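Local coordinates for cytosol aminopeptidase (Coxiella burnetii, PDB 3IJ3), which probably removes amino acids from the N-terminal ends of peptides as a manganese-dependent metalloaminopeptidase of the M17 (leucine aminopeptidase) family, at residues 387-392 with 473-478; 277-282 with 468-473. All coordinates share one frame; numbering follows the deposited sequence. Where two conformers were deposited one is given.

Interaction 1 (387-392 with 473-478); sequences IDASLK and VFHYLE
Ala-389 sets its methyl group against the helix 470-481 where His-475 and Tyr-476 follow one another, and this is the tight part of the contact. Its CB lies 3.6 Å from CD2 of the His-475 ring, and the same methyl meets CB of Tyr-476 at 4.0 Å. A residue this small lets the helices 380-393 and 470-481 come close: the axes of the short segments pass 8.3 Å apart, with their N-to-C directions 114° apart. CG of Tyr-476 stands anti to the backbone N (chi1 166°), which leaves CB for Ala-389 and carries the phenol away from 387-392, to Leu-382 and Ala-385 on the earlier turns of helix 380-393 and to Leu-353 of the central sheet.

The side toward solvent is held by Lys-392, whose aliphatic chain is close to the ring while its ammonium end is linked to it only through water. Here Lys-392 and His-475 cross at about a right angle. The lysine CB lies over one face of the imidazole, and further along the chain CD comes to 3.3 Å from NE2 of His-475. At the end the chain bends (chi4 66°), and Lys-392 NZ stays 5.0 Å from His-475 NE2. One water spans this gap. It accepts a hydrogen bond from Lys-392 NZ at 3.0 Å and makes another with His-475 NE2 at 3.1 Å, lying in the plane of the ring at its edge.

No direct hydrogen bond joins the two segments, so the inner half is plain packing of two helices on one flank of the catalytic domain, and the polar link runs through the water on the solvent side. Lysine and histidine meet through aliphatic carbons and this shared water, with NZ and NE2 kept apart; the lysine charge would probably make protonation of His-475 somewhat less favourable.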
loop_
_atom_site.group_PDB
_atom_site.type_symbol
_atom_site.label_atom_id
_atom_site.label_comp_id
_atom_site.label_asym_id
_atom_site.label_seq_id
_atom_site.Cartn_x
_atom_site.Cartn_y
_atom_site.Cartn_z
ATOM N N ILE A 387 37.506 -11.309 -11.430
ATOM C CA ILE A 387 37.750 -10.301 -10.405
ATOM C C ILE A 387 39.077 -9.582 -10.709
ATOM O O ILE A 387 39.132 -8.356 -10.654
ATOM C CB ILE A 387 37.726 -10.891 -8.983
ATOM C CG1 ILE A 387 36.271 -11.239 -8.593
ATOM C CG2 ILE A 387 38.324 -9.885 -7.972
ATOM C CD1 ILE A 387 36.160 -12.188 -7.417
ATOM N N ASP A 388 40.125 -10.346 -11.019
ATOM C CA ASP A 388 41.435 -9.762 -11.397
ATOM C C ASP A 388 41.297 -8.827 -12.602
ATOM O O ASP A 388 41.859 -7.718 -12.616
ATOM C CB ASP A 388 42.448 -10.859 -11.744
ATOM C CG ASP A 388 42.924 -11.649 -10.524
ATOM O OD1 ASP A 388 42.702 -11.183 -9.388
ATOM O OD2 ASP A 388 43.550 -12.733 -10.721
ATOM N N ALA A 389 40.549 -9.281 -13.615
ATOM C CA ALA A 389 40.309 -8.480 -14.823
ATOM C C ALA A 389 39.576 -7.180 -14.481
ATOM O O ALA A 389 39.844 -6.136 -15.076
ATOM C CB ALA A 389 39.502 -9.305 -15.877
ATOM N N SER A 390 38.643 -7.247 -13.527
ATOM C CA SER A 390 37.902 -6.069 -13.077
ATOM C C SER A 390 38.825 -4.986 -12.520
ATOM O O SER A 390 38.644 -3.789 -12.774
ATOM C CB SER A 390 36.944 -6.495 -11.948
ATOM O OG SER A 390 36.186 -5.419 -11.509
ATOM N N LEU A 391 39.792 -5.422 -11.730
ATOM C CA LEU A 391 40.767 -4.510 -11.117
ATOM C C LEU A 391 41.702 -3.919 -12.173
ATOM O O LEU A 391 41.944 -2.689 -12.193
ATOM C CB LEU A 391 41.532 -5.238 -10.030
ATOM C CG LEU A 391 40.724 -5.555 -8.783
ATOM C CD1 LEU A 391 41.519 -6.447 -7.829
ATOM C CD2 LEU A 391 40.306 -4.248 -8.091
ATOM N N LYS A 392 42.177 -4.761 -13.088
ATOM C CA LYS A 392 43.080 -4.282 -14.150
ATOM C C LYS A 392 42.434 -3.245 -15.081
ATOM O O LYS A 392 43.102 -2.307 -15.528
ATOM C CB LYS A 392 43.627 -5.446 -14.985
ATOM C CG LYS A 392 44.555 -6.367 -14.228
ATOM C CD LYS A 392 45.326 -7.294 -15.173
ATOM C CE LYS A 392 46.408 -8.132 -14.452
ATOM N NZ LYS A 392 45.883 -9.127 -13.470
ATOM N N VAL A 473 35.301 -8.450 -18.707
ATOM C CA VAL A 473 35.128 -9.763 -19.358
ATOM C C VAL A 473 36.022 -9.887 -20.589
ATOM O O VAL A 473 36.676 -10.913 -20.771
ATOM C CB VAL A 473 33.677 -10.068 -19.732
ATOM C CG1 VAL A 473 33.580 -11.424 -20.493
ATOM C CG2 VAL A 473 32.780 -10.066 -18.474
ATOM N N PHE A 474 36.067 -8.849 -21.429
ATOM C CA PHE A 474 36.906 -8.913 -22.618
ATOM C C PHE A 474 38.384 -9.060 -22.281
ATOM O O PHE A 474 39.123 -9.807 -22.952
ATOM C CB PHE A 474 36.672 -7.735 -23.583
ATOM C CG PHE A 474 37.361 -7.927 -24.891
ATOM C CD1 PHE A 474 36.883 -8.851 -25.806
ATOM C CD2 PHE A 474 38.506 -7.213 -25.209
ATOM C CE1 PHE A 474 37.542 -9.090 -27.007
ATOM C CE2 PHE A 474 39.157 -7.433 -26.422
ATOM C CZ PHE A 474 38.650 -8.378 -27.327
ATOM N N HIS A 475 38.851 -8.320 -21.273
ATOM C CA HIS A 475 40.236 -8.439 -20.822
ATOM C C HIS A 475 40.530 -9.905 -20.443
ATOM O O HIS A 475 41.558 -10.479 -20.839
ATOM C CB HIS A 475 40.493 -7.504 -19.634
ATOM C CG HIS A 475 41.836 -7.675 -19.012
ATOM N ND1 HIS A 475 42.927 -6.916 -19.380
ATOM C CD2 HIS A 475 42.270 -8.521 -18.051
ATOM C CE1 HIS A 475 43.980 -7.302 -18.679
ATOM N NE2 HIS A 475 43.609 -8.279 -17.872
ATOM N N TYR A 476 39.639 -10.499 -19.658
ATOM C CA TYR A 476 39.761 -11.895 -19.266
ATOM C C TYR A 476 39.888 -12.811 -20.509
ATOM O O TYR A 476 40.781 -13.661 -20.584
ATOM C CB TYR A 476 38.561 -12.334 -18.377
ATOM C CG TYR A 476 38.515 -13.826 -18.261
ATOM C CD1 TYR A 476 39.450 -14.496 -17.501
ATOM C CD2 TYR A 476 37.634 -14.571 -19.010
ATOM C CE1 TYR A 476 39.463 -15.866 -17.439
ATOM C CE2 TYR A 476 37.632 -15.953 -18.949
ATOM C CZ TYR A 476 38.555 -16.593 -18.160
ATOM O OH TYR A 476 38.602 -17.962 -18.106
ATOM N N LEU A 477 39.004 -12.622 -21.492
ATOM C CA LEU A 477 39.033 -13.435 -22.699
ATOM C C LEU A 477 40.338 -13.292 -23.481
ATOM O O LEU A 477 40.875 -14.275 -23.981
ATOM C CB LEU A 477 37.834 -13.125 -23.601
ATOM C CG LEU A 477 36.466 -13.446 -22.998
ATOM C CD1 LEU A 477 35.343 -12.995 -23.959
ATOM C CD2 LEU A 477 36.334 -14.947 -22.689
ATOM N N GLU A 478 40.853 -12.079 -23.571
ATOM C CA GLU A 478 42.121 -11.868 -24.258
ATOM C C GLU A 478 43.267 -12.561 -23.535
ATOM O O GLU A 478 44.136 -13.155 -24.171
ATOM C CB GLU A 478 42.435 -10.383 -24.424
ATOM C CG GLU A 478 41.631 -9.701 -25.506
ATOM C CD GLU A 478 42.276 -8.387 -25.945
ATOM O OE1 GLU A 478 42.551 -7.538 -25.064
ATOM O OE2 GLU A 478 42.505 -8.223 -27.175
HETATM O O HOH W 1 43.846 -10.169 -15.451
#

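Interaction 2 (277-282 with 468-473); sequences AAHALG and MALRAV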
loop_
_atom_site.group_PDB
_atom_site.type_symbol
_atom_site.label_atom_id
_atom_site.label_comp_id
_atom_site.label_asym_id
_atom_site.label_seq_id
_atom_site.Cartn_x
_atom_site.Cartn_y
_atom_site.Cartn_z
ATOM N N ALA A 277 20.911 -8.920 -23.399
ATOM C CA ALA A 277 21.061 -9.275 -24.805
ATOM C C ALA A 277 21.991 -8.264 -25.468
ATOM O O ALA A 277 22.882 -8.633 -26.262
ATOM C CB ALA A 277 19.694 -9.280 -25.518
ATOM N N ALA A 278 21.784 -6.981 -25.172
ATOM C CA ALA A 278 22.654 -5.937 -25.775
ATOM C C ALA A 278 24.113 -6.154 -25.377
ATOM O O ALA A 278 25.033 -6.016 -26.212
ATOM C CB ALA A 278 22.173 -4.546 -25.406
ATOM N N HIS A 279 24.333 -6.474 -24.104
ATOM C CA HIS A 279 25.691 -6.751 -23.599
ATOM C C HIS A 279 26.309 -7.960 -24.268
ATOM O O HIS A 279 27.490 -7.933 -24.658
ATOM C CB HIS A 279 25.682 -6.941 -22.079
ATOM C CG HIS A 279 25.690 -5.658 -21.327
ATOM N ND1 HIS A 279 24.619 -4.777 -21.327
ATOM C CD2 HIS A 279 26.652 -5.084 -20.578
ATOM C CE1 HIS A 279 24.932 -3.723 -20.596
ATOM N NE2 HIS A 279 26.160 -3.882 -20.136
ATOM N N ALA A 280 25.539 -9.048 -24.361
ATOM C CA ALA A 280 26.046 -10.265 -24.991
ATOM C C ALA A 280 26.378 -9.986 -26.470
ATOM O O ALA A 280 27.426 -10.410 -26.967
ATOM C CB ALA A 280 25.036 -11.414 -24.839
ATOM N N LEU A 281 25.506 -9.240 -27.165
ATOM C CA LEU A 281 25.779 -8.873 -28.556
ATOM C C LEU A 281 27.027 -7.982 -28.654
ATOM O O LEU A 281 27.874 -8.170 -29.532
ATOM C CB LEU A 281 24.566 -8.151 -29.170
ATOM C CG LEU A 281 24.759 -7.632 -30.592
ATOM C CD1 LEU A 281 25.175 -8.771 -31.572
ATOM C CD2 LEU A 281 23.493 -6.902 -31.083
ATOM N N GLY A 282 27.170 -7.025 -27.733
ATOM C CA GLY A 282 28.337 -6.121 -27.759
ATOM C C GLY A 282 29.644 -6.862 -27.517
ATOM O O GLY A 282 30.634 -6.644 -28.240
ATOM N N MET A 468 28.294 -2.119 -18.996
ATOM C CA MET A 468 29.079 -2.378 -17.824
ATOM C C MET A 468 29.582 -3.801 -17.889
ATOM O O MET A 468 29.125 -4.601 -18.710
ATOM C CB MET A 468 28.272 -2.088 -16.574
ATOM C CG MET A 468 26.931 -2.750 -16.536
ATOM S SD MET A 468 25.754 -1.881 -15.469
ATOM C CE MET A 468 25.668 -0.335 -16.381
ATOM N N ALA A 469 30.606 -4.064 -17.097
ATOM C CA ALA A 469 31.250 -5.384 -16.995
ATOM C C ALA A 469 32.022 -5.887 -18.219
ATOM O O ALA A 469 32.905 -6.731 -18.061
ATOM C CB ALA A 469 30.250 -6.463 -16.585
ATOM N N LEU A 470 31.706 -5.372 -19.408
ATOM C CA LEU A 470 32.319 -5.860 -20.650
ATOM C C LEU A 470 33.783 -5.702 -20.821
ATOM O O LEU A 470 34.414 -6.591 -21.400
ATOM C CB LEU A 470 31.634 -5.273 -21.907
ATOM C CG LEU A 470 30.192 -5.613 -22.106
ATOM C CD1 LEU A 470 29.878 -5.341 -23.592
ATOM C CD2 LEU A 470 29.979 -7.063 -21.769
ATOM N N ARG A 471 34.347 -4.575 -20.384
ATOM C CA ARG A 471 35.780 -4.395 -20.503
ATOM C C ARG A 471 36.496 -5.441 -19.662
ATOM O O ARG A 471 37.475 -6.024 -20.114
ATOM C CB ARG A 471 36.257 -2.983 -20.140
ATOM C CG ARG A 471 35.682 -1.897 -21.051
ATOM C CD ARG A 471 36.676 -0.783 -21.253
ATOM N NE ARG A 471 37.863 -1.321 -21.913
ATOM C CZ ARG A 471 38.979 -1.674 -21.286
ATOM N NH1 ARG A 471 39.097 -1.498 -19.977
ATOM N NH2 ARG A 471 39.986 -2.167 -21.976
ATOM N N ALA A 472 35.968 -5.716 -18.469
ATOM C CA ALA A 472 36.573 -6.725 -17.578
ATOM C C ALA A 472 36.494 -8.082 -18.252
ATOM O O ALA A 472 37.489 -8.802 -18.334
ATOM C CB ALA A 472 35.833 -6.787 -16.212
ATOM N N VAL A 473 35.301 -8.450 -18.707
ATOM C CA VAL A 473 35.128 -9.763 -19.358
ATOM C C VAL A 473 36.022 -9.887 -20.589
ATOM O O VAL A 473 36.676 -10.913 -20.771
ATOM C CB VAL A 473 33.677 -10.068 -19.732
ATOM C CG1 VAL A 473 33.580 -11.424 -20.493
ATOM C CG2 VAL A 473 32.780 -10.066 -18.474
#
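His-279 reaches from helix 275-289 to the turn that leads into the C-terminal helix 470-481, a buried contact inside the alpha/beta catalytic domain of the M17 aminopeptidases, whose helices pack against a central mixed sheet. Its NE2 accepts a hydrogen bond from the backbone N of Met-468 at 3.0 Å. The bond is fairly straight, 159° at the hydrogen, and the donor sits at the ring edge, only 13° out of the imidazole plane. The carbonyl of the same residue is close too, Met-468 O lying 3.1 Å from CD2 of His-279.

Leu-470, the first residue of its helix, packs beside the histidine. Its CG lies obliquely to the ring, 3.9 Å from CD2 of His-279. With CG anti to the carbonyl carbon (chi1 -62°), the leucine extends to the neighbouring helix, where CD1 also meets the backbone of Gly-282; the lack of a side chain there leaves room for this methyl.

Further out, both partners are held in place. The second ring nitrogen of His-279, ND1, is hydrogen-bonded to Gly-275 O one turn earlier, which fixes the rotation of the imidazole and is consistent with a proton on ND1 and a lone pair on NE2. Ile-450 and Ala-452 of strand 445-454 and Ile-173 of helix 157-178 pack round it. Across the contact, Asp-395 takes the backbone N-H groups of Ala-469, the N-cap residue, and Ala-472. CD1 of Leu-470 stops 3.7 Å from the carbonyl O of His-279.

How the interactions relate
Of the three helices involved, the chain reaches 275-289 first, then 380-393, and ends in 470-481, which both contacts use. Interaction 2 closes a loop of 185 residues between 277-282 and 468-473; interaction 1 closes one of 80 residues between 387-392 and 473-478. Their segments alternate, so the two loops cross. The last helix thus has its beginning held to helix 275-289 in the interior and its middle to helix 380-393 nearer the surface. The contacts share Val-473, their centres lie about 12 Å apart, and they meet directly where Ala-389 CB comes to 3.2 Å from Ala-472 O.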